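Local structure of SusD homolog (Bacteroides thetaiotaomicron, 4MRU) at residues G56-W65 with F252-D263; Q288-I296 with M307-L315. The protein probably binds mucin O-glycans at the cell surface as a SusD-like outer-membrane lipoprotein with a TPR-like helical fold. One frame throughout, in Å; residues are numbered along the deposited sequence. Where two conformers were deposited one is given.

Contact 1. Residues G56-W65 with F252-D263; sequences GYFGETRTGW and FNDWKDYRVGAD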
loop_
_atom_site.group_PDB
_atom_site.type_symbol
_atom_site.label_atom_id
_atom_site.label_comp_id
_atom_site.label_asym_id
_atom_site.label_seq_id
_atom_site.Cartn_x
_atom_site.Cartn_y
_atom_site.Cartn_z
ATOM N N GLY A 56 -4.664 9.543 0.163
ATOM C CA GLY A 56 -5.932 10.222 -0.157
ATOM C C GLY A 56 -7.154 9.376 0.078
ATOM O O GLY A 56 -8.229 9.623 -0.513
ATOM N N TYR A 57 -7.051 8.403 0.997
ATOM C CA TYR A 57 -8.149 7.461 1.241
ATOM C C TYR A 57 -9.002 7.806 2.462
ATOM O O TYR A 57 -10.231 7.639 2.418
ATOM C CB TYR A 57 -7.637 6.060 1.467
ATOM C CG TYR A 57 -7.112 5.278 0.283
ATOM C CD1 TYR A 57 -7.394 5.623 -1.041
ATOM C CD2 TYR A 57 -6.399 4.111 0.501
ATOM C CE1 TYR A 57 -6.937 4.826 -2.089
ATOM C CE2 TYR A 57 -5.929 3.337 -0.541
ATOM C CZ TYR A 57 -6.179 3.698 -1.825
ATOM O OH TYR A 57 -5.719 2.914 -2.826
ATOM N N PHE A 58 -8.369 8.270 3.536
ATOM C CA PHE A 58 -9.041 8.503 4.816
ATOM C C PHE A 58 -8.502 9.721 5.506
ATOM O O PHE A 58 -7.324 10.059 5.396
ATOM C CB PHE A 58 -8.844 7.376 5.828
ATOM C CG PHE A 58 -9.205 6.032 5.326
ATOM C CD1 PHE A 58 -10.485 5.768 4.921
ATOM C CD2 PHE A 58 -8.249 5.063 5.221
ATOM C CE1 PHE A 58 -10.816 4.540 4.429
ATOM C CE2 PHE A 58 -8.577 3.824 4.699
ATOM C CZ PHE A 58 -9.854 3.574 4.296
ATOM N N GLY A 59 -9.391 10.353 6.258
ATOM C CA GLY A 59 -9.008 11.387 7.210
ATOM C C GLY A 59 -9.566 11.033 8.615
ATOM O O GLY A 59 -10.471 10.199 8.770
ATOM N N GLU A 60 -9.024 11.731 9.587
ATOM C CA GLU A 60 -9.269 11.485 10.982
ATOM C C GLU A 60 -10.448 12.366 11.393
ATOM O O GLU A 60 -10.551 13.534 11.039
ATOM C CB GLU A 60 -8.002 11.781 11.808
ATOM C CG GLU A 60 -6.689 11.135 11.316
ATOM C CD GLU A 60 -5.740 12.088 10.624
ATOM O OE1 GLU A 60 -6.226 13.037 9.988
ATOM O OE2 GLU A 60 -4.503 11.860 10.693
ATOM N N THR A 61 -11.358 11.790 12.142
ATOM C CA THR A 61 -12.554 12.498 12.596
ATOM C C THR A 61 -12.376 13.227 13.886
ATOM O O THR A 61 -13.221 14.056 14.258
ATOM C CB THR A 61 -13.703 11.493 12.867
ATOM O OG1 THR A 61 -13.266 10.541 13.853
ATOM C CG2 THR A 61 -14.097 10.799 11.614
ATOM N N ARG A 62 -11.263 12.978 14.580
ATOM C CA ARG A 62 -11.113 13.518 15.929
ATOM C C ARG A 62 -10.485 14.908 15.912
ATOM O O ARG A 62 -9.275 15.045 15.756
ATOM C CB ARG A 62 -10.306 12.560 16.819
ATOM C CG ARG A 62 -11.001 11.197 16.972
ATOM C CD ARG A 62 -12.381 11.340 17.622
ATOM N NE ARG A 62 -13.141 10.099 17.570
ATOM C CZ ARG A 62 -14.409 9.968 17.932
ATOM N NH1 ARG A 62 -15.094 11.026 18.401
ATOM N NH2 ARG A 62 -14.989 8.764 17.831
ATOM N N THR A 63 -11.338 15.919 16.131
ATOM C CA THR A 63 -10.968 17.350 15.970
ATOM C C THR A 63 -10.040 17.820 17.059
ATOM O O THR A 63 -9.348 18.836 16.896
ATOM C CB THR A 63 -12.212 18.255 15.938
ATOM O OG1 THR A 63 -12.997 18.055 17.136
ATOM C CG2 THR A 63 -13.030 17.918 14.711
ATOM N N GLY A 64 -9.983 17.081 18.155
ATOM C CA GLY A 64 -9.034 17.385 19.213
ATOM C C GLY A 64 -7.606 16.995 18.896
ATOM O O GLY A 64 -6.691 17.425 19.578
ATOM N N TRP A 65 -7.383 16.195 17.862
ATOM C CA TRP A 65 -6.019 15.784 17.522
ATOM C C TRP A 65 -5.321 16.906 16.737
ATOM O O TRP A 65 -5.710 17.204 15.597
ATOM C CB TRP A 65 -5.974 14.496 16.694
ATOM C CG TRP A 65 -6.527 13.232 17.341
ATOM C CD1 TRP A 65 -6.948 13.088 18.633
ATOM C CD2 TRP A 65 -6.660 11.950 16.735
ATOM N NE1 TRP A 65 -7.371 11.802 18.850
ATOM C CE2 TRP A 65 -7.192 11.079 17.709
ATOM C CE3 TRP A 65 -6.411 11.446 15.457
ATOM C CZ2 TRP A 65 -7.464 9.760 17.454
ATOM C CZ3 TRP A 65 -6.697 10.125 15.208
ATOM C CH2 TRP A 65 -7.238 9.304 16.196
ATOM N N PHE A 252 -13.125 1.971 12.114
ATOM C CA PHE A 252 -14.001 2.678 11.207
ATOM C C PHE A 252 -15.445 2.619 11.669
ATOM O O PHE A 252 -16.148 3.605 11.625
ATOM C CB PHE A 252 -13.889 2.075 9.808
ATOM C CG PHE A 252 -12.530 2.242 9.191
ATOM C CD1 PHE A 252 -12.207 3.392 8.496
ATOM C CD2 PHE A 252 -11.581 1.239 9.313
ATOM C CE1 PHE A 252 -10.957 3.568 7.942
ATOM C CE2 PHE A 252 -10.334 1.379 8.732
ATOM C CZ PHE A 252 -10.011 2.552 8.059
ATOM N N ASN A 253 -15.883 1.448 12.099
ATOM C CA ASN A 253 -17.285 1.203 12.422
ATOM C C ASN A 253 -17.645 1.518 13.865
ATOM O O ASN A 253 -18.769 1.888 14.131
ATOM C CB ASN A 253 -17.657 -0.255 12.118
ATOM C CG ASN A 253 -17.783 -0.530 10.629
ATOM O OD1 ASN A 253 -17.736 0.381 9.785
ATOM N ND2 ASN A 253 -17.949 -1.810 10.287
ATOM N N ASP A 254 -16.743 1.289 14.796
ATOM C CA ASP A 254 -17.092 1.303 16.235
ATOM C C ASP A 254 -16.452 2.465 16.908
ATOM O O ASP A 254 -17.137 3.243 17.519
ATOM C CB ASP A 254 -16.708 -0.022 16.911
ATOM C CG ASP A 254 -17.413 -1.219 16.223
ATOM O OD1 ASP A 254 -18.656 -1.180 16.090
ATOM O OD2 ASP A 254 -16.731 -2.089 15.671
ATOM N N TRP A 255 -15.143 2.603 16.767
ATOM C CA TRP A 255 -14.459 3.824 17.243
ATOM C C TRP A 255 -14.839 5.043 16.429
ATOM O O TRP A 255 -14.897 6.149 16.964
ATOM C CB TRP A 255 -12.963 3.680 17.143
ATOM C CG TRP A 255 -12.351 2.509 17.838
ATOM C CD1 TRP A 255 -12.958 1.592 18.648
ATOM C CD2 TRP A 255 -10.978 2.135 17.764
ATOM N NE1 TRP A 255 -12.042 0.648 19.063
ATOM C CE2 TRP A 255 -10.812 0.983 18.552
ATOM C CE3 TRP A 255 -9.867 2.673 17.106
ATOM C CZ2 TRP A 255 -9.583 0.371 18.704
ATOM C CZ3 TRP A 255 -8.648 2.056 17.255
ATOM C CH2 TRP A 255 -8.519 0.902 18.020
ATOM N N LYS A 256 -15.071 4.837 15.142
ATOM C CA LYS A 256 -15.446 5.899 14.210
ATOM C C LYS A 256 -14.399 7.039 14.171
ATOM O O LYS A 256 -14.770 8.211 14.137
ATOM C CB LYS A 256 -16.855 6.436 14.551
ATOM C CG LYS A 256 -17.896 5.310 14.689
ATOM C CD LYS A 256 -19.289 5.855 14.952
ATOM C CE LYS A 256 -20.171 4.765 15.508
ATOM N NZ LYS A 256 -21.604 5.167 15.477
ATOM N N ASP A 257 -13.115 6.663 14.180
ATOM C CA ASP A 257 -12.005 7.584 14.180
ATOM C C ASP A 257 -11.599 8.052 12.761
ATOM O O ASP A 257 -10.793 8.948 12.624
ATOM C CB ASP A 257 -10.778 6.960 14.841
ATOM C CG ASP A 257 -10.828 6.966 16.357
ATOM O OD1 ASP A 257 -11.766 7.533 16.952
ATOM O OD2 ASP A 257 -9.900 6.376 16.946
ATOM N N TYR A 258 -12.122 7.427 11.716
ATOM C CA TYR A 258 -11.750 7.741 10.332
ATOM C C TYR A 258 -12.960 7.769 9.423
ATOM O O TYR A 258 -13.899 6.959 9.568
ATOM C CB TYR A 258 -10.712 6.731 9.766
ATOM C CG TYR A 258 -9.567 6.588 10.714
ATOM C CD1 TYR A 258 -8.544 7.516 10.729
ATOM C CD2 TYR A 258 -9.604 5.626 11.748
ATOM C CE1 TYR A 258 -7.532 7.450 11.696
ATOM C CE2 TYR A 258 -8.595 5.583 12.717
ATOM C CZ TYR A 258 -7.586 6.499 12.673
ATOM O OH TYR A 258 -6.636 6.478 13.645
ATOM N N ARG A 259 -12.919 8.668 8.440
ATOM C CA ARG A 259 -13.887 8.641 7.365
ATOM C C ARG A 259 -13.137 8.786 6.048
ATOM O O ARG A 259 -11.946 9.074 6.004
ATOM C CB ARG A 259 -14.964 9.731 7.530
ATOM C CG ARG A 259 -15.914 9.569 8.712
ATOM C CD ARG A 259 -16.802 8.399 8.419
ATOM N NE ARG A 259 -17.762 7.969 9.444
ATOM C CZ ARG A 259 -17.639 6.884 10.215
ATOM N NH1 ARG A 259 -16.521 6.165 10.250
ATOM N NH2 ARG A 259 -18.654 6.528 10.977
ATOM N N VAL A 260 -13.861 8.586 4.977
ATOM C CA VAL A 260 -13.284 8.596 3.665
ATOM C C VAL A 260 -12.831 9.996 3.263
ATOM O O VAL A 260 -13.493 10.996 3.534
ATOM C CB VAL A 260 -14.298 8.021 2.633
ATOM C CG1 VAL A 260 -13.700 8.033 1.243
ATOM C CG2 VAL A 260 -14.680 6.618 3.018
ATOM N N GLY A 261 -11.687 10.035 2.578
ATOM C CA GLY A 261 -11.071 11.251 2.144
ATOM C C GLY A 261 -11.657 11.842 0.871
ATOM O O GLY A 261 -12.306 11.148 0.067
ATOM N N ALA A 262 -11.407 13.142 0.687
ATOM C CA ALA A 262 -11.964 13.880 -0.417
ATOM C C ALA A 262 -11.460 13.350 -1.758
ATOM O O ALA A 262 -12.203 13.337 -2.746
ATOM C CB ALA A 262 -11.611 15.341 -0.295
ATOM N N ASP A 263 -10.194 12.951 -1.795
ATOM C CA ASP A 263 -9.559 12.648 -3.082
ATOM C C ASP A 263 -10.230 11.489 -3.762
ATOM O O ASP A 263 -10.666 11.598 -4.914
ATOM C CB ASP A 263 -8.073 12.348 -2.904
ATOM C CG ASP A 263 -7.345 13.463 -2.193
ATOM O OD1 ASP A 263 -7.350 13.497 -0.932
ATOM O OD2 ASP A 263 -6.789 14.294 -2.922
#
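Arg62 grips the 252-263 segment at two points, NE donating to Asp257 OD1 in a salt bridge (3.0 Å) and NH2 to the carbonyl Trp255 O (2.8 Å). Both acceptors lie at the edge of the guanidinium, near its plane, while the carboxylate of Asp257 stands almost perpendicular to it and is met on the anti side of OD1; NH1 turns to Asp304. This grip closes one end of a two-stranded antiparallel sheet, 58-60 with 258-260, in a mainly helical SusD-like protein. Gly59 and Arg259 form its hydrogen-bonded pair, N to O both ways, and Thr61 N and Gly261 N continue the pairing at its ends to Asp257 O and Tyr57 O. With chi1 at 58°, Thr61 OG1 reaches a lone pair of Lys256 O (2.8 Å), in the carbonyl plane, and CG2 is left to rest on Arg259 CG (3.6 Å). Arg259, its chain bent at chi2 (-70°), turns NH1 back to both Phe252 O and Tyr258 O. Farther out, Glu60 CG touches Tyr258 CE1 and Tyr258 OH lies at the Trp65 ring edge, 3.9 Å from CH2. Phe252 makes an edge-to-face pair with Phe58, its CE1 standing 3.6 Å above the centre of the Phe58 ring.

Contact 2. Residues Q288-I296 with M307-L315; sequences QEGYYGMRI and MITSYSNRL. With EDO (1,2-ethanediol), chain M; EDO (1,2-ethanediol), chain K.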
loop_
_atom_site.group_PDB
_atom_site.type_symbol
_atom_site.label_atom_id
_atom_site.label_comp_id
_atom_site.label_asym_id
_atom_site.label_seq_id
_atom_site.Cartn_x
_atom_site.Cartn_y
_atom_site.Cartn_z
ATOM N N GLN A 288 -27.974 16.185 2.448
ATOM C CA GLN A 288 -27.059 15.203 1.879
ATOM C C GLN A 288 -27.731 13.869 1.401
ATOM O O GLN A 288 -28.518 13.258 2.129
ATOM C CB GLN A 288 -26.000 14.876 2.935
ATOM C CG GLN A 288 -25.074 16.071 3.264
ATOM C CD GLN A 288 -23.834 15.710 4.113
ATOM O OE1 GLN A 288 -23.761 16.042 5.276
ATOM N NE2 GLN A 288 -22.884 15.026 3.523
ATOM N N GLU A 289 -27.388 13.397 0.213
ATOM C CA GLU A 289 -27.718 12.009 -0.179
ATOM C C GLU A 289 -26.640 11.520 -1.140
ATOM O O GLU A 289 -26.585 12.002 -2.261
ATOM C CB GLU A 289 -29.098 11.922 -0.813
ATOM N N GLY A 290 -25.699 10.676 -0.691
ATOM C CA GLY A 290 -24.669 10.206 -1.597
ATOM C C GLY A 290 -23.356 9.934 -0.920
ATOM O O GLY A 290 -23.318 9.652 0.278
ATOM N N TYR A 291 -22.262 10.066 -1.694
ATOM C CA TYR A 291 -20.932 9.772 -1.224
ATOM C C TYR A 291 -20.184 11.094 -1.007
ATOM O O TYR A 291 -20.151 11.930 -1.895
ATOM C CB TYR A 291 -20.222 8.930 -2.242
ATOM C CG TYR A 291 -20.992 7.647 -2.525
ATOM C CD1 TYR A 291 -20.970 6.612 -1.612
ATOM C CD2 TYR A 291 -21.704 7.484 -3.696
ATOM C CE1 TYR A 291 -21.677 5.435 -1.843
ATOM C CE2 TYR A 291 -22.432 6.304 -3.954
ATOM C CZ TYR A 291 -22.414 5.292 -3.027
ATOM O OH TYR A 291 -23.068 4.116 -3.261
ATOM N N TYR A 292 -19.650 11.275 0.190
ATOM C CA TYR A 292 -18.991 12.517 0.597
ATOM C C TYR A 292 -17.666 12.204 1.276
ATOM O O TYR A 292 -17.556 11.245 2.066
ATOM C CB TYR A 292 -19.880 13.287 1.554
ATOM C CG TYR A 292 -21.186 13.756 0.978
ATOM C CD1 TYR A 292 -22.313 12.950 1.050
ATOM C CD2 TYR A 292 -21.310 15.012 0.361
ATOM C CE1 TYR A 292 -23.512 13.355 0.518
ATOM C CE2 TYR A 292 -22.547 15.449 -0.144
ATOM C CZ TYR A 292 -23.640 14.619 -0.049
ATOM O OH TYR A 292 -24.877 14.952 -0.582
ATOM N N GLY A 293 -16.666 13.016 0.967
ATOM C CA GLY A 293 -15.325 12.834 1.484
ATOM C C GLY A 293 -14.881 14.029 2.270
ATOM O O GLY A 293 -15.360 15.136 2.025
HETATM N N MSE A 294 -13.997 13.772 3.240
HETATM C CA MSE A 294 -13.449 14.797 4.110
HETATM C C MSE A 294 -12.099 15.249 3.580
HETATM O O MSE A 294 -11.271 14.439 3.174
HETATM C CB MSE A 294 -13.317 14.194 5.520
HETATM C CG MSE A 294 -12.817 15.154 6.599
HETATM SE SE MSE A 294 -11.838 14.159 8.030
HETATM C CE MSE A 294 -13.110 12.711 8.299
ATOM N N ARG A 295 -11.857 16.543 3.609
ATOM C CA ARG A 295 -10.555 17.071 3.205
ATOM C C ARG A 295 -9.482 16.520 4.124
ATOM O O ARG A 295 -9.611 16.583 5.325
ATOM C CB ARG A 295 -10.534 18.590 3.223
ATOM C CG ARG A 295 -9.276 19.238 2.627
ATOM C CD ARG A 295 -9.247 19.166 1.097
ATOM N NE ARG A 295 -8.052 19.789 0.639
ATOM C CZ ARG A 295 -7.939 21.078 0.369
ATOM N NH1 ARG A 295 -9.004 21.917 0.455
ATOM N NH2 ARG A 295 -6.759 21.546 0.011
ATOM N N ILE A 296 -8.412 15.998 3.552
ATOM C CA ILE A 296 -7.293 15.481 4.358
ATOM C C ILE A 296 -6.266 16.574 4.646
ATOM O O ILE A 296 -5.850 17.267 3.741
ATOM C CB ILE A 296 -6.609 14.293 3.657
ATOM C CG1 ILE A 296 -7.607 13.152 3.554
ATOM C CG2 ILE A 296 -5.343 13.856 4.402
ATOM C CD1 ILE A 296 -7.183 12.057 2.625
HETATM N N MSE A 307 -18.040 15.367 11.906
HETATM C CA MSE A 307 -17.073 14.687 11.024
HETATM C C MSE A 307 -17.473 13.257 10.809
HETATM O O MSE A 307 -17.304 12.724 9.732
HETATM C CB MSE A 307 -15.648 14.667 11.601
HETATM C CG MSE A 307 -15.040 16.016 11.961
HETATM SE SE MSE A 307 -14.864 17.187 10.363
HETATM C CE MSE A 307 -16.454 18.158 10.719
ATOM N N ILE A 308 -18.015 12.626 11.837
ATOM C CA ILE A 308 -18.412 11.223 11.761
ATOM C C ILE A 308 -19.663 11.054 10.902
ATOM O O ILE A 308 -19.734 10.167 10.091
ATOM C CB ILE A 308 -18.665 10.661 13.169
ATOM C CG1 ILE A 308 -17.332 10.454 13.895
ATOM C CG2 ILE A 308 -19.487 9.362 13.132
ATOM C CD1 ILE A 308 -17.488 10.350 15.400
ATOM N N THR A 309 -20.619 11.968 11.030
ATOM C CA THR A 309 -21.921 11.804 10.347
ATOM C C THR A 309 -22.017 12.490 8.977
ATOM O O THR A 309 -22.892 12.152 8.205
ATOM C CB THR A 309 -23.085 12.297 11.224
ATOM O OG1 THR A 309 -22.893 13.678 11.548
ATOM C CG2 THR A 309 -23.214 11.453 12.540
ATOM N N SER A 310 -21.129 13.420 8.664
ATOM C CA SER A 310 -21.266 14.195 7.423
ATOM C C SER A 310 -20.501 13.622 6.239
ATOM O O SER A 310 -20.616 14.126 5.116
ATOM C CB SER A 310 -20.779 15.613 7.659
ATOM O OG SER A 310 -21.564 16.195 8.675
ATOM N N TYR A 311 -19.657 12.626 6.509
ATOM C CA TYR A 311 -18.802 12.027 5.494
ATOM C C TYR A 311 -18.993 10.512 5.451
ATOM O O TYR A 311 -19.269 9.887 6.449
ATOM C CB TYR A 311 -17.326 12.367 5.756
ATOM C CG TYR A 311 -17.145 13.851 5.823
ATOM C CD1 TYR A 311 -17.147 14.616 4.668
ATOM C CD2 TYR A 311 -16.957 14.487 7.037
ATOM C CE1 TYR A 311 -17.010 15.993 4.723
ATOM C CE2 TYR A 311 -16.826 15.857 7.108
ATOM C CZ TYR A 311 -16.863 16.615 5.945
ATOM O OH TYR A 311 -16.730 17.982 6.008
ATOM N N SER A 312 -18.847 9.960 4.260
ATOM C CA SER A 312 -18.928 8.525 4.039
ATOM C C SER A 312 -17.889 7.786 4.884
ATOM O O SER A 312 -16.787 8.285 5.084
ATOM C CB SER A 312 -18.704 8.211 2.556
ATOM O OG SER A 312 -19.753 8.692 1.765
ATOM N N ASN A 313 -18.250 6.579 5.295
ATOM C CA ASN A 313 -17.333 5.583 5.838
ATOM C C ASN A 313 -16.927 4.608 4.753
ATOM O O ASN A 313 -17.576 4.526 3.721
ATOM C CB ASN A 313 -18.032 4.809 6.961
ATOM C CG ASN A 313 -17.084 4.011 7.835
ATOM O OD1 ASN A 313 -15.874 4.018 7.669
ATOM N ND2 ASN A 313 -17.656 3.300 8.766
ATOM N N ARG A 314 -15.855 3.864 4.958
ATOM C CA ARG A 314 -15.707 2.680 4.166
ATOM C C ARG A 314 -16.795 1.682 4.549
ATOM O O ARG A 314 -17.308 1.724 5.636
ATOM C CB ARG A 314 -14.293 2.074 4.289
ATOM C CG ARG A 314 -13.884 1.553 5.617
ATOM C CD ARG A 314 -12.430 1.035 5.522
ATOM N NE ARG A 314 -12.374 -0.300 4.912
ATOM C CZ ARG A 314 -11.435 -1.216 5.174
ATOM N NH1 ARG A 314 -10.414 -0.951 5.986
ATOM N NH2 ARG A 314 -11.513 -2.396 4.621
ATOM N N LEU A 315 -17.122 0.796 3.602
ATOM C CA LEU A 315 -18.109 -0.271 3.788
ATOM C C LEU A 315 -17.352 -1.542 4.132
ATOM O O LEU A 315 -16.641 -2.078 3.298
ATOM C CB LEU A 315 -18.925 -0.460 2.523
ATOM C CG LEU A 315 -19.995 -1.563 2.576
ATOM C CD1 LEU A 315 -21.047 -1.214 3.635
ATOM C CD2 LEU A 315 -20.618 -1.787 1.212
HETATM C C1 EDO M . -22.872 11.980 -5.335
HETATM O O1 EDO M . -22.885 11.051 -4.257
HETATM C C2 EDO M . -23.599 13.215 -4.850
HETATM O O2 EDO M . -22.901 13.570 -3.662
HETATM C C1 EDO K . -7.985 26.041 2.110
HETATM O O1 EDO K . -7.015 26.242 1.032
HETATM C C2 EDO K . -9.395 25.547 1.703
HETATM O O2 EDO K . -9.480 24.905 0.395
HETATM O O HOH W 1 -13.634 18.385 4.595
#
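Gln288 NE2 donates to Ser310 O over 2.9 Å, with an N-H...O angle of 174° and the acceptor in the amide plane. NE2 also lies over the centre of the Tyr292 ring, 3.2 Å above its plane, so the same NH2 group meets a carbonyl in its own plane and has the ring face beside it. At Gly290 the backbone angles themselves call for glycine, and a bound 1,2-ethanediol, probably from the crystallisation liquor, accepts from Tyr291 N. Tyr291 turns its ring edge to Ser312 OG. Tyr292 makes a two-way link to Ser312: its N donates to Ser312 OG (3.0 Å), and its O accepts from Ser312 N (2.9 Å). OG sits beside its own backbone N (chi1 -67°), which brings it up to Tyr292 N; it also bonds to Thr281 O. The exchange joins the connection leaving the 283-284/289-290 hairpin to the loop that follows helix 304-309, with 10 residues between the segments. At Gly293 the carbonyl O comes within 3.2 Å of Tyr311 CD1 and is hydrogen-bonded to Tyr381. Met294, present as selenomethionine, rests its CB, set by the backbone, on the Tyr311 ring in a CH-pi contact, 3.8 Å from the centroid and 10° off the normal. Ser310 CB lies against the opposite face, offset toward the rim, while Tyr311 OH bonds to Asp383. A leucine in place of Tyr311 would probably leave Met294 CB without its flat aromatic seat and Asp383 without its hydroxyl partner. At Arg295 the backbone N donates to a water (2.7 Å) that holds Tyr311 OH only weakly, and NH1, which also bonds to Tyr388 O, reaches a second ethanediol.

Contacts 1 and 2 lie with centres about 9 Å apart and meet at strand 258-260: Val260 O is 2.8 Å from Met294 N and Val260 N is 2.9 Å from Ser312 O, both probable hydrogen bonds. The strand paired with 58-60 in contact 1 thus also holds both segments of contact 2, and Arg259 NE bonds to Ile308 O. Both contacts are largely buried, yet contact 1 buries more surface between its segments (703 against 392 Å²) and joins parts 187 residues apart, by regular strand pairing with a salt bridge. Contact 2 is local in sequence, has no strand pairing across it, and relies on serine, glutamine and ring-face contacts, with ethanediol at its margins.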